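Local atomic coordinates of protein with a SET domain within carboxy region (Cryptosporidium parvum, PDB entry 4LDG), a protein that probably acts as a histone H4K20 methyltransferase, its SET domain forming the carboxy-terminal part of the longer protein. Residues 191-196 / 218-223. Numbering follows the deposited sequence.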
ATOM      1  N   GLY A 191       9.772 -18.548   5.449  1.00 44.26           N
ATOM      2  CA  GLY A 191      10.100 -17.138   5.383  1.00 46.13           C
ATOM      3  C   GLY A 191       9.381 -16.387   6.482  1.00 43.76           C
ATOM      4  O   GLY A 191       8.654 -16.967   7.291  1.00 48.94           O
ATOM      5  N   CYS A 192       9.557 -15.088   6.506  1.00 47.88           N
ATOM      6  CA  CYS A 192       9.002 -14.309   7.567  1.00 48.84           C
ATOM      7  C   CYS A 192       8.894 -12.877   7.077  1.00 49.31           C
ATOM      8  O   CYS A 192       9.902 -12.230   6.777  1.00 54.11           O
ATOM      9  CB  CYS A 192       9.910 -14.471   8.770  1.00 50.20           C
ATOM     10  SG  CYS A 192       9.753 -13.230  10.025  1.00 53.74           S
ATOM     11  N   TYR A 193       7.663 -12.404   6.944  1.00 46.81           N
ATOM     12  CA  TYR A 193       7.397 -11.073   6.437  1.00 46.79           C
ATOM     13  C   TYR A 193       6.892 -10.257   7.613  1.00 44.18           C
ATOM     14  O   TYR A 193       5.695 -10.036   7.756  1.00 43.92           O
ATOM     15  CB  TYR A 193       6.326 -11.113   5.338  1.00 49.07           C
ATOM     16  CG  TYR A 193       6.696 -11.823   4.038  1.00 53.02           C
ATOM     17  CD1 TYR A 193       7.074 -11.103   2.918  1.00 55.28           C
ATOM     18  CD2 TYR A 193       6.616 -13.206   3.918  1.00 60.73           C
ATOM     19  CE1 TYR A 193       7.378 -11.730   1.719  1.00 59.10           C
ATOM     20  CE2 TYR A 193       6.934 -13.847   2.723  1.00 63.54           C
ATOM     21  CZ  TYR A 193       7.307 -13.098   1.626  1.00 61.20           C
ATOM     22  OH  TYR A 193       7.617 -13.717   0.436  1.00 69.04           O
ATOM     23  N   MET A 194       7.803  -9.837   8.474  1.00 42.09           N
ATOM     24  CA  MET A 194       7.433  -9.100   9.663  1.00 40.70           C
ATOM     25  C   MET A 194       8.056  -7.735   9.589  1.00 37.70           C
ATOM     26  O   MET A 194       9.192  -7.571   9.120  1.00 36.27           O
ATOM     27  CB  MET A 194       7.887  -9.818  10.934  1.00 43.64           C
ATOM     28  CG  MET A 194       7.270 -11.189  11.114  1.00 48.24           C
ATOM     29  SD  MET A 194       7.707 -12.051  12.649  1.00 56.99           S
ATOM     30  CE  MET A 194       6.934 -11.059  13.903  1.00 56.02           C
ATOM     31  N   TYR A 195       7.305  -6.749  10.058  1.00 36.00           N
ATOM     32  CA  TYR A 195       7.759  -5.381  10.018  1.00 35.28           C
ATOM     33  C   TYR A 195       7.632  -4.755  11.409  1.00 34.08           C
ATOM     34  O   TYR A 195       6.526  -4.385  11.852  1.00 32.52           O
ATOM     35  CB  TYR A 195       6.959  -4.604   8.980  1.00 35.42           C
ATOM     36  CG  TYR A 195       7.570  -3.292   8.649  1.00 37.24           C
ATOM     37  CD1 TYR A 195       8.236  -3.113   7.463  1.00 43.53           C
ATOM     38  CD2 TYR A 195       7.541  -2.240   9.542  1.00 38.17           C
ATOM     39  CE1 TYR A 195       8.834  -1.907   7.166  1.00 48.32           C
ATOM     40  CE2 TYR A 195       8.132  -1.033   9.249  1.00 38.82           C
ATOM     41  CZ  TYR A 195       8.793  -0.872   8.071  1.00 43.23           C
ATOM     42  OH  TYR A 195       9.396   0.326   7.747  1.00 45.50           O
ATOM     43  N   TYR A 196       8.775  -4.639  12.076  1.00 34.58           N
ATOM     44  CA  TYR A 196       8.903  -3.895  13.349  1.00 36.94           C
ATOM     45  C   TYR A 196       9.047  -2.407  13.059  1.00 37.62           C
ATOM     46  O   TYR A 196       9.852  -2.035  12.209  1.00 38.23           O
ATOM     47  CB  TYR A 196      10.142  -4.337  14.158  1.00 38.60           C
ATOM     48  CG  TYR A 196      10.090  -5.778  14.678  1.00 41.03           C
ATOM     49  CD1 TYR A 196       9.397  -6.103  15.851  1.00 42.93           C
ATOM     50  CD2 TYR A 196      10.708  -6.811  13.996  1.00 42.01           C
ATOM     51  CE1 TYR A 196       9.327  -7.409  16.319  1.00 43.82           C
ATOM     52  CE2 TYR A 196      10.658  -8.121  14.478  1.00 44.12           C
ATOM     53  CZ  TYR A 196       9.963  -8.412  15.643  1.00 44.66           C
ATOM     54  OH  TYR A 196       9.906  -9.713  16.127  1.00 47.60           O
ATOM     55  N   GLY A 218       1.664  -5.703  -0.672  1.00 39.01           N
ATOM     56  CA  GLY A 218       2.578  -4.819   0.043  1.00 38.17           C
ATOM     57  C   GLY A 218       3.766  -5.572   0.616  1.00 38.23           C
ATOM     58  O   GLY A 218       4.914  -5.141   0.473  1.00 37.06           O
ATOM     59  N   ARG A 219       3.476  -6.710   1.231  1.00 38.51           N
ATOM     60  CA  ARG A 219       4.479  -7.528   1.903  1.00 42.06           C
ATOM     61  C   ARG A 219       5.544  -8.127   0.972  1.00 40.37           C
ATOM     62  O   ARG A 219       6.574  -8.582   1.456  1.00 37.48           O
ATOM     63  CB  ARG A 219       3.790  -8.676   2.649  1.00 45.61           C
ATOM     64  CG  ARG A 219       3.155  -9.723   1.745  1.00 50.82           C
ATOM     65  CD  ARG A 219       2.039 -10.484   2.456  1.00 56.16           C
ATOM     66  NE  ARG A 219       1.762 -11.715   1.735  1.00 65.64           N
ATOM     67  CZ  ARG A 219       2.419 -12.869   1.894  1.00 73.75           C
ATOM     68  NH1 ARG A 219       3.387 -13.008   2.800  1.00 78.48           N
ATOM     69  NH2 ARG A 219       2.089 -13.916   1.152  1.00 78.46           N
ATOM     70  N   LEU A 220       5.263  -8.157  -0.336  1.00 37.53           N
ATOM     71  CA  LEU A 220       6.146  -8.757  -1.331  1.00 38.29           C
ATOM     72  C   LEU A 220       7.145  -7.794  -1.947  1.00 36.95           C
ATOM     73  O   LEU A 220       7.956  -8.181  -2.759  1.00 39.83           O
ATOM     74  CB  LEU A 220       5.312  -9.335  -2.462  1.00 40.10           C
ATOM     75  CG  LEU A 220       4.192 -10.301  -2.095  1.00 42.73           C
ATOM     76  CD1 LEU A 220       3.447 -10.705  -3.355  1.00 43.51           C
ATOM     77  CD2 LEU A 220       4.777 -11.527  -1.417  1.00 42.92           C
ATOM     78  N   ILE A 221       7.081  -6.531  -1.584  1.00 35.62           N
ATOM     79  CA  ILE A 221       7.958  -5.556  -2.173  1.00 33.03           C
ATOM     80  C   ILE A 221       9.424  -5.835  -1.824  1.00 32.90           C
ATOM     81  O   ILE A 221       9.802  -5.981  -0.648  1.00 32.41           O
ATOM     82  CB  ILE A 221       7.500  -4.140  -1.786  1.00 31.92           C
ATOM     83  CG1 ILE A 221       6.162  -3.840  -2.487  1.00 34.06           C
ATOM     84  CG2 ILE A 221       8.525  -3.121  -2.190  1.00 33.08           C
ATOM     85  CD1 ILE A 221       5.381  -2.716  -1.887  1.00 33.93           C
ATOM     86  N   ASN A 222      10.256  -5.908  -2.854  1.00 31.98           N
ATOM     87  CA  ASN A 222      11.684  -6.128  -2.650  1.00 32.45           C
ATOM     88  C   ASN A 222      12.423  -4.938  -2.073  1.00 34.11           C
ATOM     89  O   ASN A 222      11.923  -3.798  -2.037  1.00 38.54           O
ATOM     90  CB  ASN A 222      12.353  -6.555  -3.964  1.00 31.68           C
ATOM     91  CG  ASN A 222      11.863  -7.902  -4.428  1.00 30.75           C
ATOM     92  OD1 ASN A 222      11.720  -8.833  -3.649  1.00 31.53           O
ATOM     93  ND2 ASN A 222      11.540  -7.991  -5.687  1.00 31.79           N
ATOM     94  N   HIS A 223      13.634  -5.227  -1.632  1.00 34.06           N
ATOM     95  CA  HIS A 223      14.431  -4.302  -0.881  1.00 35.53           C
ATOM     96  C   HIS A 223      15.481  -3.631  -1.738  1.00 36.48           C
ATOM     97  O   HIS A 223      16.093  -4.276  -2.571  1.00 36.84           O
ATOM     98  CB  HIS A 223      15.144  -5.055   0.232  1.00 37.16           C
ATOM     99  CG  HIS A 223      16.221  -4.260   0.889  1.00 38.64           C
ATOM    100  ND1 HIS A 223      15.943  -3.234   1.757  1.00 37.96           N
ATOM    101  CD2 HIS A 223      17.571  -4.315   0.783  1.00 39.08           C
ATOM    102  CE1 HIS A 223      17.073  -2.697   2.182  1.00 38.23           C
ATOM    103  NE2 HIS A 223      18.075  -3.335   1.601  1.00 40.80           N
TER
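R219 NH1 comes over one face of the Y193 ring, 3.4 Å from Y193 CD2 and offset toward the rim. This is a cation-pi contact: R219 CZ lies 4.7 Å from the ring centroid and only 10° off its normal. The guanidinium does not lie flat on the tyrosine; the two planes stand 64° apart, and Y193 CD2 meets the guanidinium at its edge. An extended chain from CG to NE carries the group along that side of the ring without touching it, and chi4 near a right angle (85°) turns NH1 toward the ring. R219 O lies by the CD1–CE1 side of the tyrosine, 3.0 Å from Y193 CD1. L220 reaches the far end with CD2, 4.0 Å from Y193 OH, and that same methyl lies over the centre of one guanidinium face. No hydrogen bond links 191-196 to 218-223; Y193 N is hydrogen-bonded to T209 OG1. The pair thus joins the lead-in to edge strand 194-199 to the 3-10 turn 218-220, where R219 opens the RxxNHS signature of SET domains. Further along come N222 and H223, whose ND1 bonds to Y261 N; as in SET relatives, this segment probably helps form the pseudoknot near the cofactor site.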